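Local coordinates for histidine triad protein (Plasmodium falciparum 3D7, PDB 5CS2) that probably hydrolyses diadenosine triphosphate to AMP and ADP, as a histidine triad enzyme of the Fhit type, and is bound by the antimalarial natural product cyclomarin A, at residues Cys86-Asn91 / Lys192-Glu197; Lys6-Lys11 / Leu81-Cys86; Lys18-Tyr23 / Thr59-Lys64; Gly54-Thr59 / Glu185-Leu190. One frame throughout, in Å; residues are numbered along the deposited sequence.

Contact 1: residues Cys86-Asn91 / Lys192-Glu197; sequences CYIMGN and KSYINE
I88 and I195 mark the crossing of two helices whose short segments, 86-91 and 192-197, run at 107° to one another with axes 10.7 Å apart. The first belongs to helix 72-93 of the histidine triad (HIT) fold, the second to the C-terminal helix 181-199, laid steeply across it. Between these two segments four side chains carry the packing. I88 is the central one: its CG1 lies 4.1 Å from CG1 of I195, the two branched chains crossing at about a right angle, as suits isoleucines filling a buried crossing. Y194 leaves its helix with CG anti to the backbone N (chi1 -172°), which sends the ring across to the other helix. There the ring and I88 slide past each other in opposite directions, and I88 CD1 comes to the ring edge, in its plane, 3.9 Å from CE2. F199 on the C-terminal helix also packs on I88, and W14 on I195. Tyrosine suits this place because its apolar ring packs on I88 while its hydroxyl reaches the polar amide of N91 at the rim of the contact. Amide and ring planes stand 75° apart, and the hydrogen bond from N91 ND2 to Y194 OH, 3.0 Å long, is weak, with an N-H...O angle of only 127°.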
loop_
_atom_site.group_PDB
_atom_site.type_symbol
_atom_site.label_atom_id
_atom_site.label_comp_id
_atom_site.label_asym_id
_atom_site.label_seq_id
_atom_site.Cartn_x
_atom_site.Cartn_y
_atom_site.Cartn_z
ATOM N N CYS A 86 -10.570 -2.506 2.968
ATOM C CA CYS A 86 -10.439 -2.137 4.373
ATOM C C CYS A 86 -11.779 -1.633 4.886
ATOM O O CYS A 86 -12.144 -1.945 6.014
ATOM C CB CYS A 86 -9.344 -1.104 4.582
ATOM S SG CYS A 86 -7.701 -1.786 4.377
ATOM N N TYR A 87 -12.526 -0.922 4.042
ATOM C CA TYR A 87 -13.880 -0.464 4.408
ATOM C C TYR A 87 -14.809 -1.669 4.654
ATOM O O TYR A 87 -15.402 -1.777 5.726
ATOM C CB TYR A 87 -14.445 0.451 3.326
ATOM C CG TYR A 87 -15.856 0.939 3.597
ATOM C CD1 TYR A 87 -16.104 1.936 4.545
ATOM C CD2 TYR A 87 -16.946 0.386 2.932
ATOM C CE1 TYR A 87 -17.397 2.410 4.776
ATOM C CE2 TYR A 87 -18.247 0.825 3.185
ATOM C CZ TYR A 87 -18.463 1.849 4.092
ATOM O OH TYR A 87 -19.738 2.307 4.316
ATOM N N ILE A 88 -14.859 -2.619 3.698
ATOM C CA ILE A 88 -15.698 -3.827 3.829
ATOM C C ILE A 88 -15.327 -4.649 5.046
ATOM O O ILE A 88 -16.204 -4.989 5.840
ATOM C CB ILE A 88 -15.598 -4.674 2.513
ATOM C CG1 ILE A 88 -16.167 -3.914 1.281
ATOM C CG2 ILE A 88 -16.258 -6.060 2.701
ATOM C CD1 ILE A 88 -17.697 -3.406 1.374
ATOM N N MET A 89 -14.025 -5.001 5.192
ATOM C CA MET A 89 -13.547 -5.810 6.305
ATOM C C MET A 89 -13.791 -5.122 7.642
ATOM O O MET A 89 -14.046 -5.803 8.642
ATOM C CB MET A 89 -12.080 -6.231 6.143
ATOM C CG MET A 89 -11.783 -7.003 4.851
ATOM S SD MET A 89 -12.774 -8.516 4.626
ATOM C CE MET A 89 -11.977 -9.571 5.714
ATOM N N GLY A 90 -13.703 -3.790 7.637
ATOM C CA GLY A 90 -13.953 -2.971 8.812
ATOM C C GLY A 90 -15.369 -3.179 9.298
ATOM O O GLY A 90 -15.576 -3.463 10.478
ATOM N N ASN A 91 -16.322 -3.121 8.360
ATOM C CA ASN A 91 -17.743 -3.354 8.629
ATOM C C ASN A 91 -18.039 -4.805 9.039
ATOM O O ASN A 91 -18.834 -5.009 9.956
ATOM C CB ASN A 91 -18.581 -2.934 7.447
ATOM C CG ASN A 91 -18.561 -1.450 7.157
ATOM O OD1 ASN A 91 -18.088 -0.631 7.945
ATOM N ND2 ASN A 91 -19.090 -1.063 6.005
ATOM N N LYS A 192 -18.336 -11.607 -0.187
ATOM C CA LYS A 192 -19.013 -11.394 -1.453
ATOM C C LYS A 192 -20.474 -10.971 -1.217
ATOM O O LYS A 192 -20.943 -10.043 -1.869
ATOM C CB LYS A 192 -19.040 -12.736 -2.215
ATOM C CG LYS A 192 -18.414 -12.761 -3.567
ATOM C CD LYS A 192 -18.660 -14.118 -4.257
ATOM C CE LYS A 192 -18.573 -15.327 -3.322
ATOM N NZ LYS A 192 -18.874 -16.617 -4.024
ATOM N N SER A 193 -21.177 -11.644 -0.281
ATOM C CA SER A 193 -22.588 -11.361 0.032
ATOM C C SER A 193 -22.782 -9.942 0.528
ATOM O O SER A 193 -23.705 -9.260 0.077
ATOM C CB SER A 193 -23.143 -12.346 1.049
ATOM O OG SER A 193 -23.125 -13.656 0.507
ATOM N N TYR A 194 -21.860 -9.482 1.391
ATOM C CA TYR A 194 -21.875 -8.128 1.932
ATOM C C TYR A 194 -21.634 -7.091 0.855
ATOM O O TYR A 194 -22.369 -6.120 0.791
ATOM C CB TYR A 194 -20.910 -7.996 3.099
ATOM C CG TYR A 194 -21.030 -6.667 3.805
ATOM C CD1 TYR A 194 -22.027 -6.447 4.753
ATOM C CD2 TYR A 194 -20.175 -5.609 3.494
ATOM C CE1 TYR A 194 -22.177 -5.203 5.371
ATOM C CE2 TYR A 194 -20.304 -4.365 4.115
ATOM C CZ TYR A 194 -21.312 -4.166 5.047
ATOM O OH TYR A 194 -21.425 -2.945 5.656
ATOM N N ILE A 195 -20.616 -7.294 -0.030
ATOM C CA ILE A 195 -20.364 -6.378 -1.120
ATOM C C ILE A 195 -21.633 -6.243 -1.970
ATOM O O ILE A 195 -22.070 -5.131 -2.242
ATOM C CB ILE A 195 -19.097 -6.802 -1.946
ATOM C CG1 ILE A 195 -17.840 -6.764 -1.063
ATOM C CG2 ILE A 195 -18.943 -5.939 -3.188
ATOM C CD1 ILE A 195 -16.527 -7.505 -1.659
ATOM N N ASN A 196 -22.239 -7.387 -2.355
ATOM C CA ASN A 196 -23.451 -7.419 -3.176
ATOM C C ASN A 196 -24.621 -6.659 -2.544
ATOM O O ASN A 196 -25.281 -5.861 -3.219
ATOM C CB ASN A 196 -23.830 -8.867 -3.455
ATOM C CG ASN A 196 -22.896 -9.542 -4.429
ATOM O OD1 ASN A 196 -22.142 -8.887 -5.151
ATOM N ND2 ASN A 196 -22.964 -10.863 -4.499
ATOM N N GLU A 197 -24.838 -6.873 -1.270
ATOM C CA GLU A 197 -25.937 -6.250 -0.518
ATOM C C GLU A 197 -25.827 -4.712 -0.489
ATOM O O GLU A 197 -26.816 -4.014 -0.736
ATOM C CB GLU A 197 -25.973 -6.839 0.905
ATOM C CG GLU A 197 -27.089 -6.301 1.786
ATOM C CD GLU A 197 -27.214 -6.953 3.151
ATOM O OE1 GLU A 197 -26.473 -6.551 4.077
ATOM O OE2 GLU A 197 -28.080 -7.845 3.303
#

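Contact 2: residues Lys6-Lys11 / Leu81-Cys86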
loop_
_atom_site.group_PDB
_atom_site.type_symbol
_atom_site.label_atom_id
_atom_site.label_comp_id
_atom_site.label_asym_id
_atom_site.label_seq_id
_atom_site.Cartn_x
_atom_site.Cartn_y
_atom_site.Cartn_z
ATOM N N LYS A 6 -18.816 3.464 -4.031
ATOM C CA LYS A 6 -19.526 3.153 -5.261
ATOM C C LYS A 6 -18.682 3.729 -6.392
ATOM O O LYS A 6 -18.519 3.079 -7.423
ATOM C CB LYS A 6 -20.934 3.801 -5.224
ATOM C CG LYS A 6 -21.802 3.505 -6.448
ATOM C CD LYS A 6 -23.096 4.327 -6.423
ATOM C CE LYS A 6 -23.617 4.692 -7.799
ATOM N NZ LYS A 6 -24.213 3.531 -8.514
ATOM N N ASN A 7 -18.088 4.926 -6.176
ATOM C CA ASN A 7 -17.251 5.582 -7.176
ATOM C C ASN A 7 -15.966 4.769 -7.410
ATOM O O ASN A 7 -15.519 4.636 -8.549
ATOM C CB ASN A 7 -16.916 7.014 -6.755
ATOM C CG ASN A 7 -16.372 7.855 -7.887
ATOM O OD1 ASN A 7 -16.513 7.529 -9.071
ATOM N ND2 ASN A 7 -15.766 8.978 -7.554
ATOM N N ILE A 8 -15.414 4.170 -6.341
ATOM C CA ILE A 8 -14.214 3.341 -6.489
ATOM C C ILE A 8 -14.580 2.103 -7.343
ATOM O O ILE A 8 -13.862 1.776 -8.284
ATOM C CB ILE A 8 -13.667 2.945 -5.100
ATOM C CG1 ILE A 8 -12.902 4.132 -4.462
ATOM C CG2 ILE A 8 -12.793 1.637 -5.143
ATOM C CD1 ILE A 8 -12.314 3.838 -3.034
ATOM N N LEU A 9 -15.720 1.458 -7.027
ATOM C CA LEU A 9 -16.184 0.268 -7.757
ATOM C C LEU A 9 -16.393 0.547 -9.233
ATOM O O LEU A 9 -16.035 -0.277 -10.075
ATOM C CB LEU A 9 -17.428 -0.342 -7.090
ATOM C CG LEU A 9 -17.216 -1.003 -5.734
ATOM C CD1 LEU A 9 -18.534 -1.376 -5.143
ATOM C CD2 LEU A 9 -16.372 -2.307 -5.845
ATOM N N GLU A 10 -16.871 1.761 -9.559
ATOM C CA GLU A 10 -17.032 2.170 -10.952
ATOM C C GLU A 10 -15.651 2.247 -11.605
ATOM O O GLU A 10 -15.464 1.710 -12.698
ATOM C CB GLU A 10 -17.774 3.518 -11.038
ATOM C CG GLU A 10 -19.216 3.437 -10.529
ATOM C CD GLU A 10 -19.950 4.729 -10.184
ATOM O OE1 GLU A 10 -19.283 5.756 -9.913
ATOM O OE2 GLU A 10 -21.202 4.699 -10.142
ATOM N N LYS A 11 -14.655 2.823 -10.890
ATOM C CA LYS A 11 -13.282 2.927 -11.393
ATOM C C LYS A 11 -12.638 1.553 -11.561
ATOM O O LYS A 11 -11.801 1.375 -12.457
ATOM C CB LYS A 11 -12.426 3.827 -10.487
ATOM C CG LYS A 11 -12.881 5.281 -10.529
ATOM C CD LYS A 11 -12.071 6.195 -9.630
ATOM C CE LYS A 11 -12.583 7.621 -9.684
ATOM N NZ LYS A 11 -12.377 8.254 -11.019
ATOM N N LEU A 81 -8.801 -0.928 -4.695
ATOM C CA LEU A 81 -9.400 -2.156 -4.150
ATOM C C LEU A 81 -9.000 -2.366 -2.683
ATOM O O LEU A 81 -9.817 -2.748 -1.860
ATOM C CB LEU A 81 -8.980 -3.381 -5.017
ATOM C CG LEU A 81 -9.560 -4.715 -4.561
ATOM C CD1 LEU A 81 -11.115 -4.678 -4.586
ATOM C CD2 LEU A 81 -9.083 -5.841 -5.457
ATOM N N CYS A 82 -7.732 -2.107 -2.346
ATOM C CA CYS A 82 -7.256 -2.201 -0.980
ATOM C C CYS A 82 -8.060 -1.299 -0.047
ATOM O O CYS A 82 -8.508 -1.763 1.008
ATOM C CB CYS A 82 -5.768 -1.881 -0.886
ATOM S SG CYS A 82 -5.122 -2.035 0.791
ATOM N N ASN A 83 -8.191 -0.027 -0.413
ATOM C CA ASN A 83 -8.935 0.947 0.411
ATOM C C ASN A 83 -10.402 0.479 0.573
ATOM O O ASN A 83 -10.901 0.438 1.702
ATOM C CB ASN A 83 -8.855 2.331 -0.226
ATOM C CG ASN A 83 -9.295 3.403 0.723
ATOM O OD1 ASN A 83 -10.468 3.774 0.760
ATOM N ND2 ASN A 83 -8.361 3.962 1.453
ATOM N N PHE A 84 -11.034 0.061 -0.539
ATOM C CA PHE A 84 -12.407 -0.463 -0.558
ATOM C C PHE A 84 -12.514 -1.673 0.373
ATOM O O PHE A 84 -13.470 -1.766 1.150
ATOM C CB PHE A 84 -12.821 -0.839 -1.985
ATOM C CG PHE A 84 -14.192 -1.488 -2.077
ATOM C CD1 PHE A 84 -15.352 -0.721 -1.953
ATOM C CD2 PHE A 84 -14.318 -2.870 -2.201
ATOM C CE1 PHE A 84 -16.617 -1.317 -2.028
ATOM C CE2 PHE A 84 -15.590 -3.474 -2.226
ATOM C CZ PHE A 84 -16.726 -2.688 -2.168
ATOM N N MET A 85 -11.537 -2.638 0.295
ATOM C CA MET A 85 -11.592 -3.831 1.134
ATOM C C MET A 85 -11.363 -3.552 2.609
ATOM O O MET A 85 -11.968 -4.218 3.434
ATOM C CB MET A 85 -10.646 -4.930 0.618
ATOM C CG MET A 85 -11.123 -5.564 -0.679
ATOM S SD MET A 85 -12.876 -6.163 -0.659
ATOM C CE MET A 85 -12.903 -7.089 0.732
ATOM N N CYS A 86 -10.570 -2.506 2.968
ATOM C CA CYS A 86 -10.439 -2.137 4.373
ATOM C C CYS A 86 -11.779 -1.633 4.886
ATOM O O CYS A 86 -12.144 -1.945 6.014
ATOM C CB CYS A 86 -9.344 -1.104 4.582
ATOM S SG CYS A 86 -7.701 -1.786 4.377
#
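A chi1 of 176° swings the F84 ring away from its own backbone N and out toward helix 4-11, where L9, with CG beside its own backbone N and anti to the carbonyl carbon (chi1 -69°), brings both methyls to the far end of the ring. L9 CD2 sits over one face, 3.9 Å from the centroid of F84 and 16° off the ring normal, a CH-pi contact displaced toward the rim. The other methyl, CD1, lies 3.7 Å from F84 CE1, so the fork of the leucine spans that end. I8 meets the root of the same side chain: its CG2 is 4.0 Å from CB of F84. A phenylalanine thus offers a face to one neighbour and a methylene to the next, while leucine and isoleucine supply the methyl groups that fit them. The two segments run at 143°, nearer antiparallel than perpendicular, as the N-terminal helix packs on helix 72-93 of the HIT fold. F199 meets the F84 ring edge-to-face. The amide of N83, a buried residue, is satisfied beyond the two segments: OD1 bonds to K4 NZ, and ND2 to the Y67 carbonyl of the second subunit. Between the segments themselves the contact is apolar, which implies that burial and shape hold the helices together, while the N83 amide links this region to K4 and to the second subunit.

Contact 3: residues Lys18-Tyr23 / Thr59-Lys64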
loop_
_atom_site.group_PDB
_atom_site.type_symbol
_atom_site.label_atom_id
_atom_site.label_comp_id
_atom_site.label_asym_id
_atom_site.label_seq_id
_atom_site.Cartn_x
_atom_site.Cartn_y
_atom_site.Cartn_z
ATOM N N LYS A 18 -18.985 -10.344 -11.258
ATOM C CA LYS A 18 -17.847 -10.251 -12.158
ATOM C C LYS A 18 -16.822 -11.329 -11.719
ATOM O O LYS A 18 -16.490 -11.429 -10.542
ATOM C CB LYS A 18 -17.207 -8.856 -12.058
ATOM C CG LYS A 18 -16.031 -8.637 -12.981
ATOM C CD LYS A 18 -15.543 -7.182 -12.911
ATOM C CE LYS A 18 -14.294 -6.933 -13.725
ATOM N NZ LYS A 18 -14.475 -7.239 -15.170
ATOM N N SER A 19 -16.335 -12.127 -12.668
ATOM C CA SER A 19 -15.353 -13.166 -12.358
ATOM C C SER A 19 -14.336 -13.321 -13.481
ATOM O O SER A 19 -14.452 -12.681 -14.530
ATOM C CB SER A 19 -16.054 -14.490 -12.045
ATOM O OG SER A 19 -16.782 -14.968 -13.164
ATOM N N SER A 20 -13.297 -14.113 -13.229
ATOM C CA SER A 20 -12.267 -14.398 -14.217
ATOM C C SER A 20 -12.363 -15.907 -14.482
ATOM O O SER A 20 -12.819 -16.654 -13.609
ATOM C CB SER A 20 -10.894 -14.012 -13.661
ATOM O OG SER A 20 -9.834 -14.348 -14.540
ATOM N N GLU A 21 -11.981 -16.353 -15.695
ATOM C CA GLU A 21 -12.010 -17.777 -16.056
ATOM C C GLU A 21 -11.036 -18.585 -15.189
ATOM O O GLU A 21 -11.302 -19.744 -14.889
ATOM C CB GLU A 21 -11.671 -17.967 -17.543
ATOM C CG GLU A 21 -12.847 -17.758 -18.488
ATOM C CD GLU A 21 -12.604 -18.186 -19.924
ATOM O OE1 GLU A 21 -12.478 -19.407 -20.169
ATOM O OE2 GLU A 21 -12.573 -17.300 -20.810
ATOM N N LYS A 22 -9.923 -17.959 -14.781
ATOM C CA LYS A 22 -8.888 -18.578 -13.956
ATOM C C LYS A 22 -8.220 -17.541 -13.075
ATOM O O LYS A 22 -8.128 -16.373 -13.441
ATOM C CB LYS A 22 -7.834 -19.276 -14.834
ATOM C CG LYS A 22 -7.125 -20.427 -14.136
ATOM C CD LYS A 22 -6.149 -21.120 -15.074
ATOM C CE LYS A 22 -4.738 -21.066 -14.556
ATOM N NZ LYS A 22 -3.778 -20.777 -15.652
ATOM N N TYR A 23 -7.747 -17.984 -11.932
ATOM C CA TYR A 23 -7.065 -17.141 -10.957
ATOM C C TYR A 23 -5.679 -17.687 -10.676
ATOM O O TYR A 23 -5.529 -18.660 -9.946
ATOM C CB TYR A 23 -7.885 -17.077 -9.669
ATOM C CG TYR A 23 -9.185 -16.348 -9.885
ATOM C CD1 TYR A 23 -9.252 -14.967 -9.779
ATOM C CD2 TYR A 23 -10.365 -17.044 -10.131
ATOM C CE1 TYR A 23 -10.450 -14.287 -9.953
ATOM C CE2 TYR A 23 -11.570 -16.369 -10.340
ATOM C CZ TYR A 23 -11.607 -14.988 -10.230
ATOM O OH TYR A 23 -12.767 -14.289 -10.468
ATOM N N THR A 59 -4.343 -9.396 -5.330
ATOM C CA THR A 59 -3.245 -9.591 -6.274
ATOM C C THR A 59 -3.664 -9.146 -7.643
ATOM O O THR A 59 -4.857 -8.925 -7.884
ATOM C CB THR A 59 -2.713 -11.046 -6.214
ATOM O OG1 THR A 59 -1.449 -11.123 -6.897
ATOM C CG2 THR A 59 -3.633 -12.023 -6.854
ATOM N N THR A 60 -2.700 -9.039 -8.563
ATOM C CA THR A 60 -2.985 -8.645 -9.937
ATOM C C THR A 60 -3.436 -9.860 -10.726
ATOM O O THR A 60 -3.000 -10.961 -10.428
ATOM C CB THR A 60 -1.735 -8.040 -10.592
ATOM O OG1 THR A 60 -0.659 -8.938 -10.323
ATOM C CG2 THR A 60 -1.409 -6.643 -10.049
ATOM N N LEU A 61 -4.324 -9.676 -11.714
ATOM C CA LEU A 61 -4.794 -10.806 -12.522
ATOM C C LEU A 61 -3.626 -11.312 -13.389
ATOM O O LEU A 61 -3.495 -12.522 -13.608
ATOM C CB LEU A 61 -5.991 -10.380 -13.397
ATOM C CG LEU A 61 -7.342 -10.259 -12.679
ATOM C CD1 LEU A 61 -8.319 -9.380 -13.462
ATOM C CD2 LEU A 61 -7.954 -11.619 -12.374
ATOM N N LYS A 62 -2.771 -10.373 -13.843
ATOM C CA LYS A 62 -1.556 -10.671 -14.607
ATOM C C LYS A 62 -0.405 -10.928 -13.631
ATOM O O LYS A 62 -0.202 -10.148 -12.697
ATOM C CB LYS A 62 -1.224 -9.522 -15.579
ATOM C CG LYS A 62 -0.011 -9.819 -16.463
ATOM C CD LYS A 62 -0.039 -9.107 -17.815
ATOM C CE LYS A 62 1.143 -9.495 -18.688
ATOM N NZ LYS A 62 1.120 -10.937 -19.081
ATOM N N LYS A 63 0.337 -12.038 -13.825
ATOM C CA LYS A 63 1.451 -12.373 -12.947
ATOM C C LYS A 63 2.603 -11.384 -13.161
ATOM O O LYS A 63 3.132 -11.266 -14.268
ATOM C CB LYS A 63 1.917 -13.819 -13.158
ATOM C CG LYS A 63 2.805 -14.319 -12.037
ATOM C CD LYS A 63 3.735 -15.426 -12.504
ATOM C CE LYS A 63 4.825 -15.680 -11.501
ATOM N NZ LYS A 63 5.967 -14.734 -11.641
ATOM N N LYS A 64 2.913 -10.611 -12.113
ATOM C CA LYS A 64 4.003 -9.635 -12.088
ATOM C C LYS A 64 4.697 -9.836 -10.762
ATOM O O LYS A 64 4.021 -9.941 -9.741
ATOM C CB LYS A 64 3.483 -8.217 -12.288
ATOM C CG LYS A 64 3.308 -7.909 -13.773
ATOM C CD LYS A 64 2.374 -6.769 -14.045
ATOM C CE LYS A 64 2.114 -6.656 -15.534
ATOM N NZ LYS A 64 2.124 -5.246 -16.026
#
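S20 brings its CB and OG up to L61, each 4.0 Å from the CD2 methyl of that leucine. With OG anti to the backbone N (chi1 176°), the serine hydroxyl also reaches forward along its own chain and donates to the carbonyl of K22, a 2.9 Å bond from S20 OG to K22 O, with the hydroxyl oxygen tilted 30° from the carbonyl plane. A serine suits the place because its short hydroxyl reaches that carbonyl; its backbone N adds a second tie, donating to Y23 OH at 2.8 Å. L61 follows strand 56-60 of the central antiparallel sheet of the HIT fold, and its side chain lies beside this loop. K22 supplies the carbonyl just described, and its amine pairs with E24. Y23 comes last: its ring approaches the same L61 methyl obliquely, CE1 lying 4.4 Å from CD2, while Y43 meets the ring edge-to-face. Tyrosine suits the position because the hydroxyl of this buried residue, besides accepting from S20 N, hydrogen-bonds to T38 OG1 on strand 35-38.

Contact 4: residues Gly54-Thr59 / Glu185-Leu190; sequences GHILLT and EEEANL
A water donates to OE1 of E187 at 2.7 Å and accepts from the backbone N of G54 at 3.1 Å, bridging helix 181-199 and the approach to strand 56-60. A second water donates both to OE2 of E187, 2.9 Å away, and to the carbonyl O of H55, 2.7 Å away. Each carboxylate oxygen is thus tied through a water to a backbone group of the other segment, which probably restrains rotation of the carboxylate. The glutamate gets there by length: CG is anti to the backbone N (chi1 -169°) and the chain stays extended to the carboxylate, so the group projects well clear of its helix. Here that helix stands beside the entrance to strand 56-60, the middle strand of the five-stranded antiparallel sheet of the HIT fold. G54 has a positive phi of 84°, a region glycine enters easily, and its CA lies 3.6 Å from E187 OE2. I56, the first strand residue, points toward the helix, yet its CG2 stays 4.3 Å from E187 OE2; it also packs on M85 and M89 of helix 72-93, where an isoleucine suits the buried layer between sheet and helix. H55 instead points away from helix 181-199, and its NE2 hydrogen-bonds to ND1 of H118, a predicted substrate-binding residue.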
loop_
_atom_site.group_PDB
_atom_site.type_symbol
_atom_site.label_atom_id
_atom_site.label_comp_id
_atom_site.label_asym_id
_atom_site.label_seq_id
_atom_site.Cartn_x
_atom_site.Cartn_y
_atom_site.Cartn_z
ATOM N N GLY A 54 -9.771 -12.937 9.277
ATOM C CA GLY A 54 -10.059 -11.914 8.277
ATOM C C GLY A 54 -8.882 -11.517 7.409
ATOM O O GLY A 54 -9.032 -10.663 6.539
ATOM N N HIS A 55 -7.750 -12.198 7.571
ATOM C CA HIS A 55 -6.538 -11.970 6.750
ATOM C C HIS A 55 -6.850 -12.308 5.300
ATOM O O HIS A 55 -7.174 -13.456 4.971
ATOM C CB HIS A 55 -5.389 -12.849 7.274
ATOM C CG HIS A 55 -4.038 -12.621 6.645
ATOM N ND1 HIS A 55 -2.893 -13.156 7.215
ATOM C CD2 HIS A 55 -3.694 -11.954 5.520
ATOM C CE1 HIS A 55 -1.894 -12.793 6.424
ATOM N NE2 HIS A 55 -2.320 -12.050 5.405
ATOM N N ILE A 56 -6.817 -11.294 4.438
ATOM C CA ILE A 56 -7.103 -11.435 3.022
ATOM C C ILE A 56 -5.926 -10.988 2.166
ATOM O O ILE A 56 -5.051 -10.257 2.636
ATOM C CB ILE A 56 -8.397 -10.726 2.601
ATOM C CG1 ILE A 56 -8.310 -9.216 2.975
ATOM C CG2 ILE A 56 -9.637 -11.418 3.303
ATOM C CD1 ILE A 56 -9.317 -8.351 2.282
ATOM N N LEU A 57 -5.951 -11.403 0.912
ATOM C CA LEU A 57 -4.902 -11.072 -0.064
ATOM C C LEU A 57 -5.500 -10.430 -1.285
ATOM O O LEU A 57 -6.564 -10.859 -1.742
ATOM C CB LEU A 57 -4.161 -12.371 -0.468
ATOM C CG LEU A 57 -3.525 -13.149 0.690
ATOM C CD1 LEU A 57 -3.171 -14.557 0.284
ATOM C CD2 LEU A 57 -2.349 -12.399 1.285
ATOM N N LEU A 58 -4.801 -9.436 -1.858
ATOM C CA LEU A 58 -5.205 -8.809 -3.119
ATOM C C LEU A 58 -4.053 -9.005 -4.086
ATOM O O LEU A 58 -2.905 -8.818 -3.685
ATOM C CB LEU A 58 -5.454 -7.303 -2.986
ATOM C CG LEU A 58 -6.409 -6.851 -1.871
ATOM C CD1 LEU A 58 -6.704 -5.384 -2.021
ATOM C CD2 LEU A 58 -7.735 -7.571 -1.915
ATOM N N THR A 59 -4.343 -9.396 -5.330
ATOM C CA THR A 59 -3.245 -9.591 -6.274
ATOM C C THR A 59 -3.664 -9.146 -7.643
ATOM O O THR A 59 -4.857 -8.925 -7.884
ATOM C CB THR A 59 -2.713 -11.046 -6.214
ATOM O OG1 THR A 59 -1.449 -11.123 -6.897
ATOM C CG2 THR A 59 -3.633 -12.023 -6.854
ATOM N N GLU A 185 -14.490 -21.039 1.600
ATOM C CA GLU A 185 -15.672 -20.752 0.800
ATOM C C GLU A 185 -16.666 -19.971 1.664
ATOM O O GLU A 185 -17.242 -18.992 1.182
ATOM C CB GLU A 185 -16.310 -22.047 0.265
ATOM C CG GLU A 185 -17.543 -21.838 -0.605
ATOM C CD GLU A 185 -18.166 -23.110 -1.153
ATOM O OE1 GLU A 185 -17.983 -24.188 -0.540
ATOM O OE2 GLU A 185 -18.851 -23.025 -2.197
ATOM N N GLU A 186 -16.848 -20.388 2.923
ATOM C CA GLU A 186 -17.768 -19.725 3.854
ATOM C C GLU A 186 -17.337 -18.268 4.075
ATOM O O GLU A 186 -18.172 -17.361 3.968
ATOM C CB GLU A 186 -17.850 -20.497 5.185
ATOM C CG GLU A 186 -18.697 -19.836 6.264
ATOM C CD GLU A 186 -18.866 -20.612 7.560
ATOM O OE1 GLU A 186 -17.968 -21.414 7.907
ATOM O OE2 GLU A 186 -19.891 -20.392 8.247
ATOM N N GLU A 187 -16.030 -18.046 4.324
ATOM C CA GLU A 187 -15.497 -16.696 4.526
ATOM C C GLU A 187 -15.618 -15.862 3.262
ATOM O O GLU A 187 -16.074 -14.718 3.341
ATOM C CB GLU A 187 -14.052 -16.707 5.043
ATOM C CG GLU A 187 -13.635 -15.313 5.496
ATOM C CD GLU A 187 -12.324 -15.164 6.241
ATOM O OE1 GLU A 187 -12.106 -15.922 7.214
ATOM O OE2 GLU A 187 -11.575 -14.209 5.928
ATOM N N ALA A 188 -15.236 -16.413 2.094
ATOM C CA ALA A 188 -15.358 -15.649 0.857
ATOM C C ALA A 188 -16.819 -15.313 0.574
ATOM O O ALA A 188 -17.092 -14.256 0.049
ATOM C CB ALA A 188 -14.767 -16.407 -0.318
ATOM N N ASN A 189 -17.747 -16.236 0.892
ATOM C CA ASN A 189 -19.172 -16.021 0.636
ATOM C C ASN A 189 -19.731 -14.886 1.480
ATOM O O ASN A 189 -20.474 -14.064 0.965
ATOM C CB ASN A 189 -19.959 -17.324 0.819
ATOM C CG ASN A 189 -21.322 -17.283 0.185
ATOM O OD1 ASN A 189 -22.344 -17.189 0.868
ATOM N ND2 ASN A 189 -21.367 -17.313 -1.137
ATOM N N LEU A 190 -19.320 -14.809 2.738
ATOM C CA LEU A 190 -19.732 -13.747 3.654
ATOM C C LEU A 190 -19.285 -12.377 3.098
ATOM O O LEU A 190 -20.079 -11.426 3.059
ATOM C CB LEU A 190 -19.123 -14.005 5.037
ATOM C CG LEU A 190 -19.349 -12.922 6.095
ATOM C CD1 LEU A 190 -20.663 -13.159 6.863
ATOM C CD2 LEU A 190 -18.167 -12.864 7.071
HETATM O O HOH W 1 -9.790 -15.929 8.561
HETATM O O HOH W 2 -8.888 -15.298 5.845
#

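How the contacts relate
Helix 72-93 joins contacts 1 and 2, which share C86 and lie 11 Å apart between centres; I195 of contact 1 reaches F84 of contact 2, its CG2 lying 4.1 Å from CZ. Helix 181-199 carries contacts 1 and 4, whose centres are 10 Å apart. Contacts 3 and 4 share T59 on strand 56-60. That strand also meets helix 72-93: L58 CD1 of contact 4 lies 3.4 Å from C82 CA of contact 2, and I56 CD1 is 3.8 Å from M89 CG of contact 1. Contact 4 is nearest the predicted substrate site, the I56 side chain being about 6 Å from that of N47, whereas the L61 side chain of contact 3 is about 12 Å from that of H116, the predicted nucleophile.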